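Local coordinates for protein DnaK Suppressor (Chlamydia trachomatis, PDB 6PTG) that probably binds RNA polymerase and regulates transcription, as a member of the DksA/TraR family of C4-type zinc-finger proteins, at residues 16-30 with 81-93. Residues are numbered along the deposited sequence; the frame is centred on the assembly and turned at random.
Sequences IANFKTRLLEMKAKL and IDRALEKIEEASY
Lys27 and Asp82 join helix 16-30 to helix 81-89 along one flank of the helix pair, in a salt bridge with NZ 3.0 Å from OD1; the hydrogen bond within it is weak. With CG anti to its backbone N (chi1 -170°) and the chain extended beyond, Lys27 carries NZ out to Asp82 OD1. The two side chains cross at about a right angle. On the same flank, Lys20 NZ makes a looser salt bridge with Glu89 OE2, 3.4 Å away, the glutamate bending at chi2 to meet it. Lysine suits both places: its methylenes lie against the apolar seam while the amine reaches a carboxylate.

Between the helices, branched aliphatic side chains interlock. Ile81 is a knob among Leu23, Met26, Lys27 and Leu30; Leu85 fills the next hole, its CD2 lying 3.6 Å from Leu23 CB. The small methyl of Ala84 lets Leu23 come close, Leu23 CD1 lying 3.7 Å from Ala84 CB. Ile88 CG2 meets Ile16 CG2 at 3.6 Å, and Ile88 CD1 packs against Lys20 and Leu23 CD1.

Tyr93, beyond the helix end, lays its hydroxyl over one face of the Phe19 ring, OH 3.5 Å from CD1, with the two ring planes at 37°. Tyr93 is buried, and its hydroxyl is satisfied by a hydrogen bond to Pro112 O; Leu108 touches the side chains of both. The turn leading there is a Schellman motif with Ala91 at positive phi: Ser92 N bonds to Lys87 O. Lys87 NZ binds Ser92 O at 2.7 Å, Ser92 OG and Ile95 O, with Asp97 as salt-bridge partner. Arg83 holds Glu90 OE1 with NH1 and NH2, NH1 also reaching Glu86 OE1, while NE pairs with Asp97.

The helices run antiparallel, with knobs-into-holes packing characteristic of an antiparallel coiled coil, consistent with that of DksA-family proteins.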
loop_
_atom_site.group_PDB
_atom_site.type_symbol
_atom_site.label_atom_id
_atom_site.label_comp_id
_atom_site.label_asym_id
_atom_site.label_seq_id
_atom_site.Cartn_x
_atom_site.Cartn_y
_atom_site.Cartn_z
ATOM N N ILE B 16 1.360 -22.042 1.305
ATOM C CA ILE B 16 1.775 -20.901 2.120
ATOM C C ILE B 16 2.901 -21.297 3.072
ATOM O O ILE B 16 3.838 -20.523 3.301
ATOM C CB ILE B 16 0.568 -20.313 2.874
ATOM C CG1 ILE B 16 -0.432 -19.696 1.894
ATOM C CG2 ILE B 16 1.014 -19.255 3.853
ATOM C CD1 ILE B 16 -1.770 -19.373 2.519
ATOM N N ALA B 17 2.817 -22.493 3.664
ATOM C CA ALA B 17 3.912 -22.979 4.500
ATOM C C ALA B 17 5.187 -23.157 3.687
ATOM O O ALA B 17 6.292 -23.039 4.228
ATOM C CB ALA B 17 3.522 -24.291 5.177
ATOM N N ASN B 18 5.050 -23.454 2.393
ATOM C CA ASN B 18 6.210 -23.580 1.519
ATOM C C ASN B 18 6.816 -22.214 1.207
ATOM O O ASN B 18 8.044 -22.066 1.167
ATOM C CB ASN B 18 5.805 -24.320 0.242
ATOM C CG ASN B 18 6.983 -24.936 -0.487
ATOM O OD1 ASN B 18 8.143 -24.662 -0.175
ATOM N ND2 ASN B 18 6.687 -25.789 -1.461
ATOM N N PHE B 19 5.972 -21.204 0.968
ATOM C CA PHE B 19 6.474 -19.841 0.809
ATOM C C PHE B 19 7.132 -19.349 2.092
ATOM O O PHE B 19 8.164 -18.665 2.053
ATOM C CB PHE B 19 5.338 -18.902 0.413
ATOM C CG PHE B 19 4.958 -18.980 -1.027
ATOM C CD1 PHE B 19 5.878 -18.683 -2.015
ATOM C CD2 PHE B 19 3.671 -19.324 -1.398
ATOM C CE1 PHE B 19 5.523 -18.741 -3.346
ATOM C CE2 PHE B 19 3.312 -19.385 -2.727
ATOM C CZ PHE B 19 4.239 -19.093 -3.701
ATOM N N LYS B 20 6.520 -19.658 3.239
ATOM C CA LYS B 20 7.116 -19.318 4.523
ATOM C C LYS B 20 8.488 -19.959 4.679
ATOM O O LYS B 20 9.429 -19.321 5.167
ATOM C CB LYS B 20 6.185 -19.750 5.655
ATOM C CG LYS B 20 6.610 -19.258 7.025
ATOM C CD LYS B 20 5.713 -19.826 8.104
ATOM C CE LYS B 20 6.023 -19.212 9.454
ATOM N NZ LYS B 20 5.237 -19.861 10.540
ATOM N N THR B 21 8.624 -21.224 4.275
ATOM C CA THR B 21 9.925 -21.881 4.343
ATOM C C THR B 21 10.937 -21.204 3.422
ATOM O O THR B 21 12.093 -20.996 3.807
ATOM C CB THR B 21 9.792 -23.364 3.997
ATOM O OG1 THR B 21 8.912 -24.003 4.932
ATOM C CG2 THR B 21 11.153 -24.035 4.056
ATOM N N ARG B 22 10.522 -20.853 2.199
ATOM C CA ARG B 22 11.422 -20.142 1.297
ATOM C C ARG B 22 11.834 -18.795 1.874
ATOM O O ARG B 22 13.009 -18.418 1.805
ATOM C CB ARG B 22 10.761 -19.942 -0.068
ATOM C CG ARG B 22 10.463 -21.212 -0.839
ATOM C CD ARG B 22 9.806 -20.889 -2.177
ATOM N NE ARG B 22 10.634 -20.025 -3.011
ATOM C CZ ARG B 22 10.210 -19.454 -4.136
ATOM N NH1 ARG B 22 8.971 -19.664 -4.558
ATOM N NH2 ARG B 22 11.020 -18.676 -4.846
ATOM N N LEU B 23 10.882 -18.054 2.448
ATOM C CA LEU B 23 11.184 -16.713 2.943
ATOM C C LEU B 23 12.126 -16.749 4.143
ATOM O O LEU B 23 13.049 -15.934 4.234
ATOM C CB LEU B 23 9.890 -15.977 3.285
ATOM C CG LEU B 23 9.052 -15.535 2.084
ATOM C CD1 LEU B 23 7.674 -15.084 2.516
ATOM C CD2 LEU B 23 9.754 -14.424 1.320
ATOM N N LEU B 24 11.912 -17.674 5.078
ATOM C CA LEU B 24 12.824 -17.771 6.212
ATOM C C LEU B 24 14.229 -18.151 5.757
ATOM O O LEU B 24 15.221 -17.675 6.321
ATOM C CB LEU B 24 12.291 -18.779 7.233
ATOM C CG LEU B 24 10.993 -18.403 7.955
ATOM C CD1 LEU B 24 10.431 -19.575 8.746
ATOM C CD2 LEU B 24 11.224 -17.203 8.862
ATOM N N GLU B 25 14.333 -19.001 4.732
ATOM C CA GLU B 25 15.639 -19.368 4.191
ATOM C C GLU B 25 16.341 -18.176 3.548
ATOM O O GLU B 25 17.563 -18.037 3.672
ATOM C CB GLU B 25 15.496 -20.523 3.204
ATOM C CG GLU B 25 15.797 -21.884 3.807
ATOM C CD GLU B 25 15.160 -23.025 3.034
ATOM O OE1 GLU B 25 14.660 -22.780 1.911
ATOM O OE2 GLU B 25 15.180 -24.170 3.539
ATOM N N MET B 26 15.597 -17.322 2.829
ATOM C CA MET B 26 16.210 -16.124 2.256
ATOM C C MET B 26 16.681 -15.171 3.343
ATOM O O MET B 26 17.769 -14.590 3.239
ATOM C CB MET B 26 15.236 -15.391 1.337
ATOM C CG MET B 26 14.696 -16.193 0.181
ATOM S SD MET B 26 13.835 -15.098 -0.966
ATOM C CE MET B 26 14.984 -13.722 -1.039
ATOM N N LYS B 27 15.868 -14.990 4.385
ATOM C CA LYS B 27 16.254 -14.117 5.484
ATOM C C LYS B 27 17.526 -14.614 6.154
ATOM O O LYS B 27 18.394 -13.814 6.525
ATOM C CB LYS B 27 15.107 -14.022 6.492
ATOM C CG LYS B 27 15.290 -12.950 7.550
ATOM C CD LYS B 27 14.135 -12.928 8.539
ATOM C CE LYS B 27 14.357 -11.866 9.608
ATOM N NZ LYS B 27 13.277 -11.853 10.630
ATOM N N ALA B 28 17.665 -15.934 6.300
ATOM C CA ALA B 28 18.861 -16.483 6.932
ATOM C C ALA B 28 20.067 -16.401 6.003
ATOM O O ALA B 28 21.192 -16.171 6.462
ATOM C CB ALA B 28 18.610 -17.925 7.372
ATOM N N LYS B 29 19.862 -16.594 4.695
ATOM C CA LYS B 29 20.978 -16.488 3.762
ATOM C C LYS B 29 21.466 -15.052 3.619
ATOM O O LYS B 29 22.620 -14.842 3.229
ATOM C CB LYS B 29 20.596 -17.053 2.389
ATOM N N LEU B 30 20.621 -14.062 3.923
ATOM C CA LEU B 30 21.032 -12.666 3.846
ATOM C C LEU B 30 21.701 -12.159 5.114
ATOM O O LEU B 30 22.353 -11.109 5.070
ATOM C CB LEU B 30 19.832 -11.767 3.539
ATOM C CG LEU B 30 19.629 -11.344 2.084
ATOM C CD1 LEU B 30 19.383 -12.546 1.171
ATOM C CD2 LEU B 30 18.492 -10.342 2.001
ATOM N N ILE B 81 11.087 -8.949 2.823
ATOM C CA ILE B 81 10.974 -10.332 3.289
ATOM C C ILE B 81 10.227 -10.384 4.617
ATOM O O ILE B 81 9.329 -11.213 4.813
ATOM C CB ILE B 81 12.368 -10.979 3.393
ATOM C CG1 ILE B 81 12.924 -11.281 2.000
ATOM C CG2 ILE B 81 12.319 -12.256 4.227
ATOM C CD1 ILE B 81 14.410 -11.563 1.985
ATOM N N ASP B 82 10.600 -9.508 5.556
ATOM C CA ASP B 82 9.904 -9.440 6.839
ATOM C C ASP B 82 8.419 -9.135 6.660
ATOM O O ASP B 82 7.572 -9.720 7.345
ATOM C CB ASP B 82 10.563 -8.394 7.737
ATOM C CG ASP B 82 11.851 -8.895 8.368
ATOM O OD1 ASP B 82 11.963 -10.116 8.594
ATOM O OD2 ASP B 82 12.744 -8.068 8.647
ATOM N N ARG B 83 8.086 -8.203 5.759
ATOM C CA ARG B 83 6.682 -7.875 5.514
ATOM C C ARG B 83 5.927 -9.054 4.914
ATOM O O ARG B 83 4.786 -9.333 5.305
ATOM C CB ARG B 83 6.576 -6.652 4.602
ATOM C CG ARG B 83 5.144 -6.288 4.237
ATOM C CD ARG B 83 4.277 -6.148 5.490
ATOM N NE ARG B 83 2.851 -6.088 5.174
ATOM C CZ ARG B 83 1.886 -6.328 6.053
ATOM N NH1 ARG B 83 2.195 -6.654 7.300
ATOM N NH2 ARG B 83 0.615 -6.259 5.682
ATOM N N ALA B 84 6.544 -9.759 3.963
ATOM C CA ALA B 84 5.909 -10.948 3.402
ATOM C C ALA B 84 5.661 -11.995 4.483
ATOM O O ALA B 84 4.612 -12.650 4.492
ATOM C CB ALA B 84 6.765 -11.521 2.271
ATOM N N LEU B 85 6.609 -12.152 5.413
ATOM C CA LEU B 85 6.418 -13.078 6.523
ATOM C C LEU B 85 5.283 -12.626 7.437
ATOM O O LEU B 85 4.496 -13.456 7.906
ATOM C CB LEU B 85 7.718 -13.228 7.310
ATOM C CG LEU B 85 8.803 -14.066 6.633
ATOM C CD1 LEU B 85 10.141 -13.944 7.349
ATOM C CD2 LEU B 85 8.364 -15.523 6.557
ATOM N N GLU B 86 5.183 -11.315 7.701
ATOM C CA GLU B 86 4.063 -10.797 8.484
ATOM C C GLU B 86 2.733 -11.073 7.800
ATOM O O GLU B 86 1.764 -11.472 8.455
ATOM C CB GLU B 86 4.223 -9.298 8.731
ATOM C CG GLU B 86 5.399 -8.927 9.606
ATOM C CD GLU B 86 5.596 -7.430 9.699
ATOM O OE1 GLU B 86 4.655 -6.686 9.343
ATOM O OE2 GLU B 86 6.692 -7.003 10.125
ATOM N N LYS B 87 2.652 -10.847 6.487
ATOM C CA LYS B 87 1.395 -11.097 5.789
ATOM C C LYS B 87 0.989 -12.562 5.873
ATOM O O LYS B 87 -0.205 -12.874 5.850
ATOM C CB LYS B 87 1.491 -10.646 4.333
ATOM C CG LYS B 87 1.619 -9.151 4.178
ATOM C CD LYS B 87 1.945 -8.736 2.757
ATOM C CE LYS B 87 0.829 -9.107 1.806
ATOM N NZ LYS B 87 -0.494 -8.702 2.343
ATOM N N ILE B 88 1.955 -13.476 5.974
ATOM C CA ILE B 88 1.601 -14.879 6.174
ATOM C C ILE B 88 0.980 -15.074 7.552
ATOM O O ILE B 88 0.020 -15.837 7.709
ATOM C CB ILE B 88 2.828 -15.786 5.957
ATOM C CG1 ILE B 88 3.240 -15.785 4.482
ATOM C CG2 ILE B 88 2.532 -17.198 6.401
ATOM C CD1 ILE B 88 4.422 -16.696 4.159
ATOM N N GLU B 89 1.500 -14.371 8.566
ATOM C CA GLU B 89 0.929 -14.454 9.910
ATOM C C GLU B 89 -0.422 -13.752 9.988
ATOM O O GLU B 89 -1.329 -14.220 10.685
ATOM C CB GLU B 89 1.896 -13.858 10.935
ATOM C CG GLU B 89 3.273 -14.502 10.957
ATOM C CD GLU B 89 3.223 -15.992 11.254
ATOM O OE1 GLU B 89 2.658 -16.366 12.307
ATOM O OE2 GLU B 89 3.755 -16.781 10.438
ATOM N N GLU B 90 -0.576 -12.629 9.281
ATOM C CA GLU B 90 -1.831 -11.889 9.254
ATOM C C GLU B 90 -2.832 -12.455 8.255
ATOM O O GLU B 90 -3.909 -11.871 8.093
ATOM C CB GLU B 90 -1.575 -10.418 8.907
ATOM C CG GLU B 90 -0.525 -9.716 9.752
ATOM C CD GLU B 90 -0.194 -8.325 9.215
ATOM O OE1 GLU B 90 -0.485 -8.063 8.021
ATOM O OE2 GLU B 90 0.349 -7.498 9.985
ATOM N N ALA B 91 -2.500 -13.569 7.594
ATOM C CA ALA B 91 -3.370 -14.221 6.610
ATOM C C ALA B 91 -3.730 -13.290 5.452
ATOM O O ALA B 91 -4.856 -13.307 4.949
ATOM C CB ALA B 91 -4.633 -14.783 7.260
ATOM N N SER B 92 -2.766 -12.473 5.019
ATOM C CA SER B 92 -2.951 -11.599 3.865
ATOM C C SER B 92 -1.905 -11.849 2.784
ATOM O O SER B 92 -1.736 -11.012 1.894
ATOM C CB SER B 92 -2.920 -10.127 4.279
ATOM O OG SER B 92 -1.620 -9.733 4.682
ATOM N N TYR B 93 -1.198 -12.978 2.843
ATOM C CA TYR B 93 -0.207 -13.273 1.816
ATOM C C TYR B 93 -0.891 -13.466 0.469
ATOM O O TYR B 93 -1.913 -14.148 0.361
ATOM C CB TYR B 93 0.603 -14.519 2.183
ATOM C CG TYR B 93 1.754 -14.771 1.237
ATOM C CD1 TYR B 93 2.967 -14.118 1.409
ATOM C CD2 TYR B 93 1.627 -15.642 0.159
ATOM C CE1 TYR B 93 4.026 -14.332 0.545
ATOM C CE2 TYR B 93 2.680 -15.861 -0.713
ATOM C CZ TYR B 93 3.877 -15.202 -0.512
ATOM O OH TYR B 93 4.933 -15.409 -1.369
#